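Local atomic coordinates of aldehyde dehydrogenase (Anabaena variabilis, PDB entry 4H7N), a protein that probably oxidises aldehydes to carboxylic acids with NAD+ as cofactor. Residues Asn318-Asp323 with Met361-Phe366. Numbering follows the deposited sequence.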
ATOM      1  N   ASN A 318      20.951  11.895  26.429  1.00 31.17           N
ATOM      2  CA  ASN A 318      21.315  12.241  27.804  1.00 31.90           C
ATOM      3  C   ASN A 318      20.249  11.757  28.814  1.00 32.97           C
ATOM      4  O   ASN A 318      20.551  11.135  29.832  1.00 32.94           O
ATOM      5  CB  ASN A 318      21.558  13.741  27.914  1.00 34.15           C
ATOM      6  CG  ASN A 318      22.033  14.140  29.295  1.00 35.50           C
ATOM      7  OD1 ASN A 318      23.111  13.735  29.741  1.00 37.37           O
ATOM      8  ND2 ASN A 318      21.196  14.853  29.999  1.00 35.48           N
ATOM      9  N   ASP A 319      18.999  11.947  28.443  1.00 34.31           N
ATOM     10  CA  ASP A 319      17.888  11.523  29.273  1.00 35.97           C
ATOM     11  C   ASP A 319      17.821   9.997  29.430  1.00 35.13           C
ATOM     12  O   ASP A 319      17.567   9.505  30.519  1.00 36.82           O
ATOM     13  CB  ASP A 319      16.616  12.086  28.677  1.00 37.26           C
ATOM     14  CG  ASP A 319      15.397  11.634  29.397  1.00 40.89           C
ATOM     15  OD1 ASP A 319      15.301  12.006  30.570  1.00 43.49           O
ATOM     16  OD2 ASP A 319      14.544  10.919  28.805  1.00 39.41           O
ATOM     17  N   HIS A 320      18.130   9.255  28.366  1.00 33.05           N
ATOM     18  CA  HIS A 320      18.125   7.786  28.418  1.00 31.85           C
ATOM     19  C   HIS A 320      19.208   7.268  29.336  1.00 33.08           C
ATOM     20  O   HIS A 320      18.996   6.311  30.086  1.00 31.71           O
ATOM     21  CB  HIS A 320      18.242   7.172  26.993  1.00 30.25           C
ATOM     22  CG  HIS A 320      16.971   7.271  26.207  1.00 30.26           C
ATOM     23  ND1 HIS A 320      16.658   6.426  25.161  1.00 29.67           N
ATOM     24  CD2 HIS A 320      15.902   8.093  26.366  1.00 29.86           C
ATOM     25  CE1 HIS A 320      15.453   6.730  24.710  1.00 29.98           C
ATOM     26  NE2 HIS A 320      14.979   7.741  25.417  1.00 30.54           N
ATOM     27  N   ILE A 321      20.383   7.896  29.271  1.00 32.21           N
ATOM     28  CA  ILE A 321      21.507   7.504  30.123  1.00 33.64           C
ATOM     29  C   ILE A 321      21.169   7.801  31.592  1.00 33.54           C
ATOM     30  O   ILE A 321      21.298   6.936  32.463  1.00 32.79           O
ATOM     31  CB  ILE A 321      22.827   8.234  29.722  1.00 35.29           C
ATOM     32  CG1 ILE A 321      23.275   7.837  28.349  1.00 35.87           C
ATOM     33  CG2 ILE A 321      23.962   7.902  30.682  1.00 38.56           C
ATOM     34  CD1 ILE A 321      24.381   8.705  27.814  1.00 36.81           C
ATOM     35  N   LEU A 322      20.691   9.003  31.868  1.00 36.81           N
ATOM     36  CA  LEU A 322      20.262   9.327  33.249  1.00 37.70           C
ATOM     37  C   LEU A 322      19.130   8.460  33.790  1.00 37.81           C
ATOM     38  O   LEU A 322      19.197   7.972  34.933  1.00 37.71           O
ATOM     39  CB  LEU A 322      19.857  10.792  33.357  1.00 40.70           C
ATOM     40  CG  LEU A 322      20.993  11.798  33.155  1.00 44.24           C
ATOM     41  CD1 LEU A 322      20.414  13.209  33.094  1.00 48.21           C
ATOM     42  CD2 LEU A 322      22.070  11.733  34.229  1.00 44.57           C
ATOM     43  N   ASP A 323      18.090   8.248  32.988  1.00 36.16           N
ATOM     44  CA  ASP A 323      16.973   7.359  33.417  1.00 36.51           C
ATOM     45  C   ASP A 323      17.535   5.962  33.751  1.00 36.00           C
ATOM     46  O   ASP A 323      17.168   5.349  34.762  1.00 35.19           O
ATOM     47  CB  ASP A 323      15.913   7.278  32.305  1.00 35.56           C
ATOM     48  CG  ASP A 323      14.901   6.167  32.531  1.00 37.63           C
ATOM     49  OD1 ASP A 323      13.965   6.353  33.346  1.00 38.25           O
ATOM     50  OD2 ASP A 323      15.009   5.101  31.886  1.00 34.96           O
HETATM   51  N   MSE A 361      15.958   0.881  26.848  1.00 31.06           N
HETATM   52  CA  MSE A 361      15.554  -0.422  26.326  1.00 32.32           C
HETATM   53  C   MSE A 361      14.200  -0.446  25.642  1.00 33.70           C
HETATM   54  O   MSE A 361      13.793  -1.486  25.101  1.00 31.63           O
HETATM   55  CB  MSE A 361      15.704  -1.432  27.474  1.00 35.47           C
HETATM   56  CG  MSE A 361      17.220  -1.632  27.598  1.00 39.64           C
HETATM   57 SE   MSE A 361      17.617  -3.386  28.325  0.85 48.86          SE
HETATM   58  CE  MSE A 361      17.815  -4.216  26.554  1.00 39.62           C
ATOM     59  N   THR A 362      13.485   0.674  25.638  1.00 33.99           N
ATOM     60  CA  THR A 362      12.156   0.675  25.079  1.00 35.80           C
ATOM     61  C   THR A 362      11.937   1.788  24.044  1.00 35.73           C
ATOM     62  O   THR A 362      11.417   1.497  22.995  1.00 38.97           O
ATOM     63  CB  THR A 362      11.091   0.795  26.158  1.00 36.90           C
ATOM     64  OG1 THR A 362      11.282   2.014  26.860  1.00 34.28           O
ATOM     65  CG2 THR A 362      11.164  -0.384  27.113  1.00 38.62           C
ATOM     66  N   GLU A 363      12.332   3.027  24.315  1.00 32.10           N
ATOM     67  CA  GLU A 363      12.131   4.126  23.367  1.00 31.37           C
ATOM     68  C   GLU A 363      13.372   4.267  22.486  1.00 30.14           C
ATOM     69  O   GLU A 363      14.467   4.005  22.942  1.00 28.64           O
ATOM     70  CB  GLU A 363      11.843   5.435  24.102  1.00 35.64           C
ATOM     71  CG  GLU A 363      10.567   5.347  24.951  1.00 40.04           C
ATOM     72  CD  GLU A 363      10.387   6.508  25.925  1.00 45.62           C
ATOM     73  OE1 GLU A 363      11.037   7.563  25.775  1.00 45.00           O
ATOM     74  OE2 GLU A 363       9.577   6.355  26.865  1.00 53.74           O
ATOM     75  N   GLU A 364      13.181   4.686  21.238  1.00 29.55           N
ATOM     76  CA  GLU A 364      14.272   4.857  20.302  1.00 32.18           C
ATOM     77  C   GLU A 364      15.291   5.819  20.923  1.00 28.92           C
ATOM     78  O   GLU A 364      14.933   6.903  21.378  1.00 28.99           O
ATOM     79  CB  GLU A 364      13.771   5.373  18.925  1.00 33.39           C
ATOM     80  CG  GLU A 364      14.854   5.410  17.823  1.00 35.50           C
ATOM     81  CD  GLU A 364      14.289   5.506  16.371  1.00 36.37           C
ATOM     82  OE1 GLU A 364      13.375   6.358  16.185  1.00 33.14           O
ATOM     83  OE2 GLU A 364      14.749   4.736  15.435  1.00 32.44           O
ATOM     84  N   THR A 365      16.545   5.410  20.931  1.00 26.60           N
ATOM     85  CA  THR A 365      17.632   6.228  21.498  1.00 27.16           C
ATOM     86  C   THR A 365      18.363   7.039  20.407  1.00 27.21           C
ATOM     87  O   THR A 365      18.653   8.227  20.585  1.00 26.34           O
ATOM     88  CB  THR A 365      18.579   5.286  22.266  1.00 28.43           C
ATOM     89  OG1 THR A 365      17.832   4.608  23.291  1.00 29.24           O
ATOM     90  CG2 THR A 365      19.716   6.037  22.942  1.00 29.06           C
ATOM     91  N   PHE A 366      18.645   6.400  19.258  1.00 26.29           N
ATOM     92  CA  PHE A 366      19.348   7.071  18.170  1.00 26.81           C
ATOM     93  C   PHE A 366      20.705   7.598  18.668  1.00 29.23           C
ATOM     94  O   PHE A 366      21.121   8.703  18.308  1.00 29.72           O
ATOM     95  CB  PHE A 366      18.481   8.225  17.634  1.00 26.90           C
ATOM     96  CG  PHE A 366      18.190   8.152  16.176  1.00 27.69           C
ATOM     97  CD1 PHE A 366      17.475   7.082  15.653  1.00 27.89           C
ATOM     98  CD2 PHE A 366      18.650   9.143  15.302  1.00 28.43           C
ATOM     99  CE1 PHE A 366      17.178   6.992  14.293  1.00 27.06           C
ATOM    100  CE2 PHE A 366      18.356   9.053  13.931  1.00 26.93           C
ATOM    101  CZ  PHE A 366      17.615   7.995  13.439  1.00 27.37           C
TER
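His320 is the one residue of Asn318-Asp323 that reaches Met361-Phe366, and its imidazole meets Thr365, Glu363 and Glu364 there. The polar link is a hydrogen bond of 2.9 Å between His320 ND1 and Thr365 OG1, bent to 149° and lying in the plane of the ring at its edge. With chi1 at -75°, CG of His320 stands anti to the carbonyl carbon, and the ring is carried off the helix to the loop. Thr365 OG1 is also within weak hydrogen-bonding distance of Glu363 O.

Two backbone carbonyls crowd CE1. Glu363 O approaches the ring edge, 3.4 Å from His320 CE1, whereas Glu364 O comes obliquely to the same carbon at 3.4 Å. Van der Waals contact is slight: Glu363 CB lies 3.9 Å from His320 CE1, and the CG2 methyl of Thr365 sits 3.8 Å from His320 ND1. The carboxylate of Glu363 is turned 72° from the imidazole plane, OE1 staying 4.0 Å from His320 NE2. Asp319 OD2 also lies in the ring plane, at its edge.

Lys236 binds Glu363 O, while Glu270 accepts the backbone N-H groups of Thr365 and Phe366, tying the loop to strand 269-275. Glu364, hydrogen-bonded to Gly235, lies with its side chain about 9 Å from that of Glu232, the predicted active-site residue. The contact thus joins helix 311-326 to the loop leading into strand 369-375, which runs parallel beside strand 269-275 in the seven-stranded sheet of what is, as in other aldehyde dehydrogenases, the catalytic domain.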